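Local atomic coordinates of N-acetylgalactosaminyltransferase 7 (Homo sapiens, PDB entry 6IWR), a protein that is a member of the polypeptide GalNAc-transferase family, joining a manganese-containing GT-A glycosyltransferase domain to a ricin-type beta-trefoil lectin domain. Residues Leu147-Val152 / Gly234-Tyr239; Leu179-Leu184 / Leu208-Arg213; Pro468-Asp473 / Ile513-Gln518; Gln521-Leu526 / Ile537-Leu542. One frame throughout, in Å; residues are numbered along the deposited sequence.

Contact 1. Residues Leu147-Val152 / Gly234-Tyr239; sequences LTSSVV and GQVLIY
Four parallel bridges in a row, from Ser-149 with Val-236 to Val-152 with Tyr-239, pair two strands whose axes come within 4.7 Å and splay by 26°. The ladder alternates regularly: Thr-148 O receives Val-236 N, Val-236 O receives Ser-150 N, Ser-150 O receives Ile-238 N, and Ile-238 O receives Val-152 N. Just ahead of it, Thr-148 and Gln-235 also bind each other twice. Gln-235 OE1 accepts Thr-148 N at 2.7 Å, using an in-plane lone pair of its amide, and Thr-148 OG1 accepts Gln-235 N at 3.0 Å. The threonine hydroxyl is set for this by a chi1 of 64°, which tucks OG1 between its own backbone N and carbonyl carbon. Leu-147 crosses the glutamine chain at about a right angle and lays CB against Val-236 CG1, 3.5 Å away. This is central-sheet pairing of a GT-A fold, with strand 179-186 bordering strand 149-155 on its other flank; the Tyr-239 side chain lies about 12 Å from the bound manganese ion. Helix 251-260 packs against Ser-149 and Ile-238 on the face they share with Val-151 and Val-236; there Ser-149 OG passes 3.6 Å from Ile-238 CD1 and hydrogen-bonds to Tyr-251 OH. On the other face Val-152 CG1 meets Leu-237 CD2 at 4.0 Å. There too Ser-150 OG takes a weak bond from Gly-234 N at 2.8 Å and a stronger one with Glu-181, while Tyr-239 stacks on Phe-332 and bonds through OH to Arg-224 O.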
loop_
_atom_site.group_PDB
_atom_site.type_symbol
_atom_site.label_atom_id
_atom_site.label_comp_id
_atom_site.label_asym_id
_atom_site.label_seq_id
_atom_site.Cartn_x
_atom_site.Cartn_y
_atom_site.Cartn_z
ATOM N N LEU A 147 37.656 9.721 25.073
ATOM C CA LEU A 147 38.244 9.669 23.749
ATOM C C LEU A 147 37.660 10.745 22.856
ATOM O O LEU A 147 36.519 11.116 23.003
ATOM C CB LEU A 147 37.944 8.325 23.106
ATOM C CG LEU A 147 38.808 7.075 23.219
ATOM C CD1 LEU A 147 40.052 7.261 24.043
ATOM C CD2 LEU A 147 38.009 5.899 23.728
ATOM N N THR A 148 38.443 11.239 21.915
ATOM C CA THR A 148 37.921 12.127 20.881
ATOM C C THR A 148 37.161 11.326 19.814
ATOM O O THR A 148 37.239 10.100 19.756
ATOM C CB THR A 148 39.057 12.898 20.233
ATOM O OG1 THR A 148 39.920 11.972 19.553
ATOM C CG2 THR A 148 39.859 13.658 21.291
ATOM N N SER A 149 36.427 12.017 18.939
ATOM C CA SER A 149 35.662 11.300 17.923
ATOM C C SER A 149 35.657 12.014 16.579
ATOM O O SER A 149 35.595 13.251 16.502
ATOM C CB SER A 149 34.199 11.074 18.366
ATOM O OG SER A 149 34.141 10.223 19.496
ATOM N N SER A 150 35.686 11.218 15.517
ATOM C CA SER A 150 35.278 11.672 14.192
ATOM C C SER A 150 33.831 11.236 13.986
ATOM O O SER A 150 33.542 10.035 14.051
ATOM C CB SER A 150 36.191 11.070 13.121
ATOM O OG SER A 150 37.554 11.456 13.312
ATOM N N VAL A 151 32.906 12.172 13.786
ATOM C CA VAL A 151 31.571 11.750 13.371
ATOM C C VAL A 151 31.552 11.708 11.849
ATOM O O VAL A 151 31.975 12.661 11.179
ATOM C CB VAL A 151 30.442 12.645 13.947
ATOM C CG1 VAL A 151 30.733 13.142 15.361
ATOM C CG2 VAL A 151 30.065 13.797 13.034
ATOM N N VAL A 152 31.114 10.584 11.291
ATOM C CA VAL A 152 31.027 10.435 9.846
ATOM C C VAL A 152 29.560 10.309 9.479
ATOM O O VAL A 152 28.810 9.572 10.127
ATOM C CB VAL A 152 31.858 9.246 9.327
ATOM C CG1 VAL A 152 33.005 8.909 10.293
ATOM C CG2 VAL A 152 31.016 8.103 9.136
ATOM N N GLY A 234 39.918 11.223 14.733
ATOM C CA GLY A 234 39.323 10.924 16.011
ATOM C C GLY A 234 39.728 9.566 16.564
ATOM O O GLY A 234 40.086 8.611 15.878
ATOM N N GLN A 235 39.674 9.457 17.872
ATOM C CA GLN A 235 39.942 8.157 18.443
ATOM C C GLN A 235 38.773 7.197 18.246
ATOM O O GLN A 235 39.003 6.005 18.006
ATOM C CB GLN A 235 40.291 8.316 19.919
ATOM C CG GLN A 235 41.532 9.168 20.139
ATOM C CD GLN A 235 41.746 9.524 21.592
ATOM O OE1 GLN A 235 40.826 10.015 22.256
ATOM N NE2 GLN A 235 42.961 9.268 22.103
ATOM N N VAL A 236 37.521 7.666 18.321
ATOM C CA VAL A 236 36.409 6.776 18.016
ATOM C C VAL A 236 35.651 7.325 16.822
ATOM O O VAL A 236 35.584 8.539 16.611
ATOM C CB VAL A 236 35.457 6.522 19.213
ATOM C CG1 VAL A 236 36.129 6.836 20.542
ATOM C CG2 VAL A 236 34.111 7.200 19.048
ATOM N N LEU A 237 35.124 6.407 16.006
ATOM C CA LEU A 237 34.200 6.743 14.932
ATOM C C LEU A 237 32.775 6.762 15.469
ATOM O O LEU A 237 32.369 5.842 16.180
ATOM C CB LEU A 237 34.310 5.736 13.794
ATOM C CG LEU A 237 35.674 5.655 13.105
ATOM C CD1 LEU A 237 35.761 4.388 12.275
ATOM C CD2 LEU A 237 35.866 6.919 12.225
ATOM N N ILE A 238 32.029 7.820 15.167
ATOM C CA ILE A 238 30.608 7.871 15.478
ATOM C C ILE A 238 29.889 8.019 14.153
ATOM O O ILE A 238 30.001 9.063 13.500
ATOM C CB ILE A 238 30.235 9.020 16.426
ATOM C CG1 ILE A 238 31.110 9.015 17.684
ATOM C CG2 ILE A 238 28.725 8.917 16.804
ATOM C CD1 ILE A 238 30.653 9.994 18.751
ATOM N N TYR A 239 29.150 6.987 13.756
ATOM C CA TYR A 239 28.347 7.062 12.544
ATOM C C TYR A 239 26.971 7.645 12.843
ATOM O O TYR A 239 26.366 7.350 13.878
ATOM C CB TYR A 239 28.212 5.671 11.910
ATOM C CG TYR A 239 29.496 5.190 11.310
ATOM C CD1 TYR A 239 29.814 5.490 9.994
ATOM C CD2 TYR A 239 30.409 4.458 12.070
ATOM C CE1 TYR A 239 31.024 5.070 9.427
ATOM C CE2 TYR A 239 31.613 4.033 11.528
ATOM C CZ TYR A 239 31.924 4.348 10.199
ATOM O OH TYR A 239 33.125 3.942 9.637
#

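Contact 2. Residues Leu179-Leu184 / Leu208-Arg213; sequences LAEIVL and LVKVFR
Strand 179-184 and strand 209-213 pair in parallel at one end of the central sheet, with Ile-182, Val-183 and Leu-184 opposite Val-209, Lys-210 and Val-211. Four backbone bonds hold them: Leu-208 O takes Ile-182 N, Ile-182 O takes Lys-210 N, Lys-210 O takes Leu-184 N at 2.7 Å, and Leu-184 O takes Phe-212 N. A salt bridge is added where Lys-210 doubles back over the strand. Its chain bends at chi3 and chi4, crosses Glu-181 at about a right angle and brings NZ to 3.0 Å from Glu-181 OE1, on the anti lone pair that points away from the other oxygen. Glu-181 meets it with an extended chain, started by a chi1 of 68°. Its other oxygen, OE2, bonds to Ser-150 OG and Leu-233 N, which would hold the carboxylate against rotation. The two strands and helix 197-201 between them form a beta-alpha-beta crossover of the GT-A domain. Beyond Lys-210 on the same side, Val-183 CG1 leans obliquely against the Phe-212 ring, 3.9 Å from CD2. The face bearing Ile-182, Leu-184, Val-209 and Val-211 is wholly aliphatic: Ile-182 and Val-209 lie side by side, pointing the same way, with CB of the first 4.1 Å from CG2 of the second. Leu-184 CD1 reaches Val-209 CG1 at 4.1 Å, and helix 160-173 packs onto Ile-182, Leu-184 and Leu-208.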
loop_
_atom_site.group_PDB
_atom_site.type_symbol
_atom_site.label_atom_id
_atom_site.label_comp_id
_atom_site.label_asym_id
_atom_site.label_seq_id
_atom_site.Cartn_x
_atom_site.Cartn_y
_atom_site.Cartn_z
ATOM N N LEU A 179 35.353 16.793 19.691
ATOM C CA LEU A 179 34.933 16.695 18.299
ATOM C C LEU A 179 36.143 16.938 17.413
ATOM O O LEU A 179 36.521 18.082 17.159
ATOM C CB LEU A 179 33.842 17.703 18.011
ATOM C CG LEU A 179 32.758 17.212 17.063
ATOM C CD1 LEU A 179 32.317 18.338 16.157
ATOM C CD2 LEU A 179 33.183 16.008 16.264
ATOM N N ALA A 180 36.744 15.864 16.913
ATOM C CA ALA A 180 37.972 16.007 16.143
ATOM C C ALA A 180 37.729 16.516 14.725
ATOM O O ALA A 180 38.613 17.170 14.153
ATOM C CB ALA A 180 38.708 14.669 16.097
ATOM N N GLU A 181 36.562 16.220 14.142
ATOM C CA GLU A 181 36.228 16.508 12.749
ATOM C C GLU A 181 34.859 15.902 12.468
ATOM O O GLU A 181 34.453 14.928 13.108
ATOM C CB GLU A 181 37.269 15.927 11.772
ATOM C CG GLU A 181 37.251 14.400 11.737
ATOM C CD GLU A 181 38.267 13.769 10.790
ATOM O OE1 GLU A 181 38.765 14.487 9.883
ATOM O OE2 GLU A 181 38.559 12.548 10.962
ATOM N N ILE A 182 34.151 16.481 11.505
ATOM C CA ILE A 182 32.916 15.916 10.991
ATOM C C ILE A 182 33.171 15.617 9.523
ATOM O O ILE A 182 33.356 16.537 8.717
ATOM C CB ILE A 182 31.715 16.854 11.164
ATOM C CG1 ILE A 182 31.446 17.126 12.661
ATOM C CG2 ILE A 182 30.495 16.240 10.472
ATOM C CD1 ILE A 182 30.357 18.190 12.942
ATOM N N VAL A 183 33.203 14.337 9.178
ATOM C CA VAL A 183 33.515 13.888 7.825
ATOM C C VAL A 183 32.212 13.520 7.128
ATOM O O VAL A 183 31.553 12.544 7.509
ATOM C CB VAL A 183 34.480 12.693 7.853
ATOM C CG1 VAL A 183 34.567 12.039 6.465
ATOM C CG2 VAL A 183 35.841 13.125 8.341
ATOM N N LEU A 184 31.824 14.296 6.120
ATOM C CA LEU A 184 30.675 13.936 5.300
ATOM C C LEU A 184 31.186 13.115 4.128
ATOM O O LEU A 184 32.185 13.482 3.501
ATOM C CB LEU A 184 29.916 15.168 4.805
ATOM C CG LEU A 184 29.606 16.307 5.783
ATOM C CD1 LEU A 184 29.042 17.498 5.013
ATOM C CD2 LEU A 184 28.661 15.905 6.940
ATOM N N LEU A 208 36.711 22.235 10.372
ATOM C CA LEU A 208 36.220 21.195 11.267
ATOM C C LEU A 208 35.398 20.164 10.503
ATOM O O LEU A 208 35.465 18.962 10.799
ATOM C CB LEU A 208 35.386 21.833 12.382
ATOM C CG LEU A 208 35.349 21.154 13.762
ATOM C CD1 LEU A 208 33.953 20.626 13.997
ATOM C CD2 LEU A 208 36.400 20.053 13.917
ATOM N N VAL A 209 34.607 20.624 9.527
ATOM C CA VAL A 209 33.727 19.793 8.720
ATOM C C VAL A 209 34.345 19.652 7.342
ATOM O O VAL A 209 34.849 20.621 6.774
ATOM C CB VAL A 209 32.322 20.410 8.623
ATOM C CG1 VAL A 209 31.341 19.483 7.837
ATOM C CG2 VAL A 209 31.810 20.782 10.013
ATOM N N LYS A 210 34.328 18.447 6.812
ATOM C CA LYS A 210 34.947 18.198 5.528
ATOM C C LYS A 210 34.080 17.187 4.791
ATOM O O LYS A 210 33.323 16.426 5.408
ATOM C CB LYS A 210 36.414 17.720 5.701
ATOM C CG LYS A 210 36.648 16.738 6.866
ATOM C CD LYS A 210 38.125 16.512 7.219
ATOM C CE LYS A 210 38.752 17.716 7.962
ATOM N NZ LYS A 210 38.942 17.487 9.423
ATOM N N VAL A 211 34.143 17.228 3.462
ATOM C CA VAL A 211 33.376 16.325 2.620
ATOM C C VAL A 211 34.350 15.613 1.708
ATOM O O VAL A 211 35.306 16.218 1.227
ATOM C CB VAL A 211 32.302 17.064 1.794
ATOM C CG1 VAL A 211 32.947 18.072 0.850
ATOM C CG2 VAL A 211 31.456 16.063 1.035
ATOM N N PHE A 212 34.112 14.334 1.480
ATOM C CA PHE A 212 34.861 13.567 0.501
ATOM C C PHE A 212 33.859 12.924 -0.434
ATOM O O PHE A 212 32.874 12.336 0.023
ATOM C CB PHE A 212 35.749 12.498 1.150
ATOM C CG PHE A 212 36.807 13.059 2.068
ATOM C CD1 PHE A 212 37.751 13.952 1.600
ATOM C CD2 PHE A 212 36.859 12.676 3.402
ATOM C CE1 PHE A 212 38.719 14.462 2.441
ATOM C CE2 PHE A 212 37.832 13.187 4.259
ATOM C CZ PHE A 212 38.770 14.081 3.773
ATOM N N ARG A 213 34.098 13.071 -1.735
ATOM C CA ARG A 213 33.253 12.514 -2.781
ATOM C C ARG A 213 33.720 11.125 -3.183
ATOM O O ARG A 213 34.919 10.856 -3.281
ATOM C CB ARG A 213 33.270 13.408 -4.011
ATOM C CG ARG A 213 32.149 14.368 -4.081
ATOM C CD ARG A 213 32.268 15.437 -3.022
ATOM N NE ARG A 213 31.003 16.167 -2.903
ATOM C CZ ARG A 213 30.928 17.455 -2.613
ATOM N NH1 ARG A 213 32.042 18.153 -2.424
ATOM N NH2 ARG A 213 29.757 18.047 -2.540
#

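Contact 3. Residues Pro468-Asp473 / Ile513-Gln518; sequences PPKNVD and INEANQ
The Glu-515 side chain crosses that of Lys-470 obliquely. CB and CG pass the carbonyl oxygen Lys-470 O, and CG also approaches Val-472 CG2 at 4.1 Å. CD then sits 3.9 Å from Lys-470 CB, and at the tip OE1 comes to 3.9 Å from Lys-470 CE while OE2 lies 4.0 Å from Lys-470 CB. The charged ends stop short of a salt bridge, with Lys-470 NZ 4.6 Å from Glu-515 OE1, so any attraction is probably loose. The backbone beneath is firmer: Glu-515 N donates to Lys-470 O at 3.0 Å with a nearly straight N-H (164°). Further along, Val-472 N bonds to Ile-513 O and Ile-513 N to Asp-473 O. Val-472 and Asp-473 thus both face Ile-513, a classic beta bulge, and it sets Val-472 beside the isoleucine, CB 3.5 Å from Ile-513 CG2, the two side chains pointing the same way. Toward the other end, the Pro-469 ring crosses the Asn-514 amide obliquely and rests CG 3.8 Å from Ala-516 CB, within the type I turn from Asn-514 to Asn-517. Strand 471-474 is one of the two outermost strands of an antiparallel sheet in the lectin half, with strand 511-514 as its neighbour. Asn-471 ND2 ties it to Ala-422 O of helix 417-423, Asp-473 forms a salt bridge with Lys-552, and Ile-513 packs on Tyr-550 of strand 548-551.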
loop_
_atom_site.group_PDB
_atom_site.type_symbol
_atom_site.label_atom_id
_atom_site.label_comp_id
_atom_site.label_asym_id
_atom_site.label_seq_id
_atom_site.Cartn_x
_atom_site.Cartn_y
_atom_site.Cartn_z
ATOM N N PRO A 468 12.049 -21.868 13.705
ATOM C CA PRO A 468 11.002 -22.336 12.791
ATOM C C PRO A 468 11.164 -23.812 12.506
ATOM O O PRO A 468 12.293 -24.317 12.512
ATOM C CB PRO A 468 11.252 -21.508 11.528
ATOM C CG PRO A 468 12.759 -21.414 11.486
ATOM C CD PRO A 468 13.161 -21.236 12.960
ATOM N N PRO A 469 10.069 -24.533 12.258
ATOM C CA PRO A 469 10.189 -25.929 11.825
ATOM C C PRO A 469 10.883 -26.040 10.474
ATOM O O PRO A 469 10.810 -25.138 9.638
ATOM C CB PRO A 469 8.732 -26.403 11.741
ATOM C CG PRO A 469 7.963 -25.476 12.606
ATOM C CD PRO A 469 8.671 -24.157 12.526
ATOM N N LYS A 470 11.559 -27.169 10.267
ATOM C CA LYS A 470 12.154 -27.483 8.977
ATOM C C LYS A 470 11.085 -27.447 7.900
ATOM O O LYS A 470 9.895 -27.558 8.212
ATOM C CB LYS A 470 12.812 -28.857 9.011
ATOM C CG LYS A 470 14.065 -28.917 9.849
ATOM C CD LYS A 470 14.365 -30.340 10.324
ATOM C CE LYS A 470 14.011 -30.482 11.802
ATOM N NZ LYS A 470 14.735 -31.603 12.472
ATOM N N ASN A 471 11.473 -27.283 6.640
ATOM C CA ASN A 471 10.502 -27.325 5.551
ATOM C C ASN A 471 10.318 -28.754 5.061
ATOM O O ASN A 471 11.272 -29.529 5.021
ATOM C CB ASN A 471 10.948 -26.447 4.382
ATOM C CG ASN A 471 10.822 -24.980 4.682
ATOM O OD1 ASN A 471 9.870 -24.550 5.347
ATOM N ND2 ASN A 471 11.785 -24.191 4.208
ATOM N N VAL A 472 9.087 -29.104 4.697
ATOM C CA VAL A 472 8.884 -30.313 3.902
ATOM C C VAL A 472 9.253 -30.054 2.449
ATOM O O VAL A 472 10.005 -30.821 1.836
ATOM C CB VAL A 472 7.436 -30.831 4.015
ATOM C CG1 VAL A 472 7.267 -32.050 3.117
ATOM C CG2 VAL A 472 7.099 -31.188 5.444
ATOM N N ASP A 473 8.745 -28.962 1.885
ATOM C CA ASP A 473 8.976 -28.602 0.498
ATOM C C ASP A 473 8.758 -27.096 0.369
ATOM O O ASP A 473 8.174 -26.456 1.253
ATOM C CB ASP A 473 8.048 -29.411 -0.415
ATOM C CG ASP A 473 8.612 -29.622 -1.804
ATOM O OD1 ASP A 473 9.405 -28.788 -2.265
ATOM O OD2 ASP A 473 8.228 -30.623 -2.452
ATOM N N ILE A 513 5.959 -25.287 2.803
ATOM C CA ILE A 513 5.162 -26.070 3.735
ATOM C C ILE A 513 6.074 -26.614 4.824
ATOM O O ILE A 513 7.131 -27.190 4.540
ATOM C CB ILE A 513 4.395 -27.206 3.036
ATOM C CG1 ILE A 513 3.273 -27.692 3.949
ATOM C CG2 ILE A 513 5.294 -28.361 2.775
ATOM C CD1 ILE A 513 2.516 -28.808 3.371
ATOM N N ASN A 514 5.626 -26.448 6.061
ATOM C CA ASN A 514 6.271 -26.825 7.307
ATOM C C ASN A 514 6.194 -28.316 7.572
ATOM O O ASN A 514 5.260 -28.997 7.154
ATOM C CB ASN A 514 5.540 -26.170 8.478
ATOM C CG ASN A 514 6.298 -25.086 9.052
ATOM O OD1 ASN A 514 7.484 -24.937 8.744
ATOM N ND2 ASN A 514 5.663 -24.305 9.919
ATOM N N GLU A 515 7.136 -28.792 8.385
ATOM C CA GLU A 515 6.888 -30.024 9.124
ATOM C C GLU A 515 5.778 -29.854 10.153
ATOM O O GLU A 515 5.269 -30.856 10.668
ATOM C CB GLU A 515 8.143 -30.513 9.832
ATOM C CG GLU A 515 9.169 -31.162 8.927
ATOM C CD GLU A 515 10.321 -31.758 9.719
ATOM O OE1 GLU A 515 10.389 -31.502 10.946
ATOM O OE2 GLU A 515 11.139 -32.492 9.122
ATOM N N ALA A 516 5.400 -28.617 10.482
ATOM C CA ALA A 516 4.275 -28.370 11.373
ATOM C C ALA A 516 2.960 -28.254 10.618
ATOM O O ALA A 516 1.934 -27.901 11.214
ATOM C CB ALA A 516 4.511 -27.112 12.203
ATOM N N ASN A 517 2.963 -28.541 9.322
ATOM C CA ASN A 517 1.753 -28.471 8.531
ATOM C C ASN A 517 1.316 -27.026 8.284
ATOM O O ASN A 517 0.129 -26.748 8.108
ATOM C CB ASN A 517 0.646 -29.284 9.205
ATOM C CG ASN A 517 0.984 -30.767 9.277
ATOM O OD1 ASN A 517 1.142 -31.412 8.250
ATOM N ND2 ASN A 517 1.082 -31.313 10.479
ATOM N N GLN A 518 2.257 -26.081 8.261
ATOM C CA GLN A 518 1.925 -24.699 7.947
ATOM C C GLN A 518 2.312 -24.400 6.503
ATOM O O GLN A 518 3.420 -24.731 6.070
ATOM C CB GLN A 518 2.613 -23.732 8.915
ATOM C CG GLN A 518 2.390 -24.051 10.405
ATOM C CD GLN A 518 3.038 -23.025 11.355
ATOM O OE1 GLN A 518 4.261 -22.845 11.371
ATOM N NE2 GLN A 518 2.204 -22.354 12.155
#

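Contact 4. Residues Gln521-Leu526 / Ile537-Leu542; sequences QYDQCL and ITHCNL
Cys-525 and Cys-540 reach each other from different rotamers: SG of Cys-525 lies beside its backbone N (chi1 -68°), whereas SG of Cys-540 swings round next to its carbonyl carbon (chi1 -151°). They close a disulfide of 2.0 Å between the two SG atoms, with a torsion of -87° about the S-S bond. It cross-links the beta hairpin of strands 524-529 and 534-539 in the ricin-type beta-trefoil domain, at the end of the hairpin away from its connecting loop. Cys-525 and Thr-538 form the hydrogen-bonded pair: Cys-525 N donates to Thr-538 O at 2.9 Å, and Thr-538 N returns to Cys-525 O at 3.0 Å. The non-hydrogen-bonded pairs on either side are Gln-524 with His-539 and Leu-526 with Ile-537. In the second, Leu-526 CD2 meets Ile-537 CG1 at 3.8 Å, the side chains crossing obliquely. Gln-524 bends at chi2 and brings its amide close to the Thr-538 backbone, CD 3.4 Å from Thr-538 C; OE1 is anchored by Asn-493 N. Ile-537 CG2 packs 3.7 Å from Gln-524 CB, the two side chains crossing at about a right angle. A type II' turn from Gln-521 to Gln-524 leads into the hairpin and places Asp-523 beside His-539. There the carboxylate approaches the imidazole at its edge, near the ring plane, with OD2 3.4 Å from CD2 of His-539.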
loop_
_atom_site.group_PDB
_atom_site.type_symbol
_atom_site.label_atom_id
_atom_site.label_comp_id
_atom_site.label_asym_id
_atom_site.label_seq_id
_atom_site.Cartn_x
_atom_site.Cartn_y
_atom_site.Cartn_z
ATOM N N GLN A 521 3.862 -18.072 3.175
ATOM C CA GLN A 521 4.570 -17.119 2.339
ATOM C C GLN A 521 5.071 -16.053 3.278
ATOM O O GLN A 521 4.301 -15.502 4.036
ATOM C CB GLN A 521 3.637 -16.499 1.306
ATOM C CG GLN A 521 4.269 -15.433 0.428
ATOM C CD GLN A 521 3.400 -15.036 -0.738
ATOM O OE1 GLN A 521 2.609 -14.120 -0.645
ATOM N NE2 GLN A 521 3.552 -15.723 -1.841
ATOM N N TYR A 522 6.358 -15.757 3.246
ATOM C CA TYR A 522 6.900 -14.762 4.162
ATOM C C TYR A 522 6.606 -15.156 5.612
ATOM O O TYR A 522 6.992 -16.218 6.056
ATOM C CB TYR A 522 6.403 -13.350 3.838
ATOM C CG TYR A 522 6.545 -12.942 2.406
ATOM C CD1 TYR A 522 7.766 -12.975 1.777
ATOM C CD2 TYR A 522 5.454 -12.509 1.691
ATOM C CE1 TYR A 522 7.891 -12.598 0.464
ATOM C CE2 TYR A 522 5.573 -12.135 0.383
ATOM C CZ TYR A 522 6.792 -12.184 -0.225
ATOM O OH TYR A 522 6.900 -11.799 -1.532
ATOM N N ASP A 523 5.984 -14.268 6.365
ATOM C CA ASP A 523 5.609 -14.538 7.729
ATOM C C ASP A 523 4.160 -14.994 7.845
ATOM O O ASP A 523 3.691 -15.290 8.926
ATOM C CB ASP A 523 5.862 -13.295 8.592
ATOM C CG ASP A 523 4.980 -12.128 8.208
ATOM O OD1 ASP A 523 4.918 -11.784 7.020
ATOM O OD2 ASP A 523 4.337 -11.552 9.094
ATOM N N GLN A 524 3.453 -15.032 6.728
ATOM C CA GLN A 524 2.050 -15.413 6.711
ATOM C C GLN A 524 1.816 -16.895 6.497
ATOM O O GLN A 524 2.685 -17.606 6.037
ATOM C CB GLN A 524 1.289 -14.615 5.659
ATOM C CG GLN A 524 1.572 -13.125 5.662
ATOM C CD GLN A 524 0.512 -12.324 6.366
ATOM O OE1 GLN A 524 -0.558 -12.082 5.835
ATOM N NE2 GLN A 524 0.810 -11.908 7.566
ATOM N N CYS A 525 0.620 -17.344 6.853
ATOM C CA CYS A 525 0.150 -18.697 6.578
ATOM C C CYS A 525 -1.174 -18.689 5.824
ATOM O O CYS A 525 -1.966 -17.751 5.920
ATOM C CB CYS A 525 -0.024 -19.498 7.864
ATOM S SG CYS A 525 1.467 -19.824 8.593
ATOM N N LEU A 526 -1.392 -19.737 5.032
ATOM C CA LEU A 526 -2.678 -19.955 4.394
ATOM C C LEU A 526 -3.551 -20.756 5.348
ATOM O O LEU A 526 -3.064 -21.646 6.054
ATOM C CB LEU A 526 -2.573 -20.701 3.057
ATOM C CG LEU A 526 -1.519 -20.421 1.984
ATOM C CD1 LEU A 526 -2.149 -20.129 0.644
ATOM C CD2 LEU A 526 -0.615 -19.279 2.366
ATOM N N ILE A 537 -4.853 -15.598 3.485
ATOM C CA ILE A 537 -3.488 -15.381 3.960
ATOM C C ILE A 537 -3.563 -14.503 5.205
ATOM O O ILE A 537 -4.170 -13.426 5.160
ATOM C CB ILE A 537 -2.633 -14.689 2.887
ATOM C CG1 ILE A 537 -1.776 -15.659 2.134
ATOM C CG2 ILE A 537 -1.626 -13.766 3.523
ATOM C CD1 ILE A 537 -0.426 -15.038 1.833
ATOM N N THR A 538 -2.950 -14.936 6.311
ATOM C CA THR A 538 -2.947 -14.106 7.516
ATOM C C THR A 538 -1.637 -14.242 8.250
ATOM O O THR A 538 -0.797 -15.080 7.920
ATOM C CB THR A 538 -4.029 -14.466 8.540
ATOM O OG1 THR A 538 -4.907 -15.466 8.013
ATOM C CG2 THR A 538 -4.806 -13.231 8.936
ATOM N N HIS A 539 -1.513 -13.447 9.309
ATOM C CA HIS A 539 -0.366 -13.568 10.185
ATOM C C HIS A 539 -0.433 -14.869 10.984
ATOM O O HIS A 539 -1.504 -15.335 11.393
ATOM C CB HIS A 539 -0.261 -12.374 11.129
ATOM C CG HIS A 539 0.978 -12.401 11.965
ATOM N ND1 HIS A 539 0.949 -12.458 13.343
ATOM C CD2 HIS A 539 2.285 -12.442 11.613
ATOM C CE1 HIS A 539 2.187 -12.502 13.803
ATOM N NE2 HIS A 539 3.016 -12.496 12.775
ATOM N N CYS A 540 0.751 -15.417 11.243
ATOM C CA CYS A 540 0.955 -16.798 11.624
ATOM C C CYS A 540 1.690 -16.853 12.957
ATOM O O CYS A 540 2.590 -16.051 13.193
ATOM C CB CYS A 540 1.753 -17.503 10.517
ATOM S SG CYS A 540 1.320 -19.192 10.501
ATOM N N ASN A 541 1.316 -17.787 13.835
ATOM C CA ASN A 541 2.043 -18.015 15.085
ATOM C C ASN A 541 2.310 -19.509 15.254
ATOM O O ASN A 541 1.569 -20.352 14.743
ATOM C CB ASN A 541 1.283 -17.482 16.317
ATOM C CG ASN A 541 1.300 -15.952 16.415
ATOM O OD1 ASN A 541 2.249 -15.287 15.973
ATOM N ND2 ASN A 541 0.244 -15.386 17.012
ATOM N N LEU A 542 3.350 -19.832 16.023
ATOM C CA LEU A 542 3.965 -21.154 15.931
ATOM C C LEU A 542 2.962 -22.306 15.833
ATOM O O LEU A 542 3.227 -23.305 15.148
ATOM C CB LEU A 542 4.902 -21.383 17.113
ATOM C CG LEU A 542 6.242 -21.895 16.580
ATOM C CD1 LEU A 542 6.752 -22.998 17.493
ATOM C CD2 LEU A 542 6.116 -22.401 15.122
#

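Contacts 1 and 2 belong to one sheet of the GT-A domain, their centres 11 Å apart. Contact 2 is nested along the chain inside the loop closed by contact 1, and strands 149-155 and 179-186 join the two side by side. Contacts 3 and 4 follow in series, 12 Å apart between centres, in one antiparallel sheet of the lectin half; contact 3 holds one outermost strand, 471-474, and contact 4 the other, 534-539, and Gln-518 touches Cys-540 between them. The two groups lie on opposite sides of the chain's centre, with 43 to 51 Å between their centres, so one pair belongs to the GT-A half and the other to the lectin half.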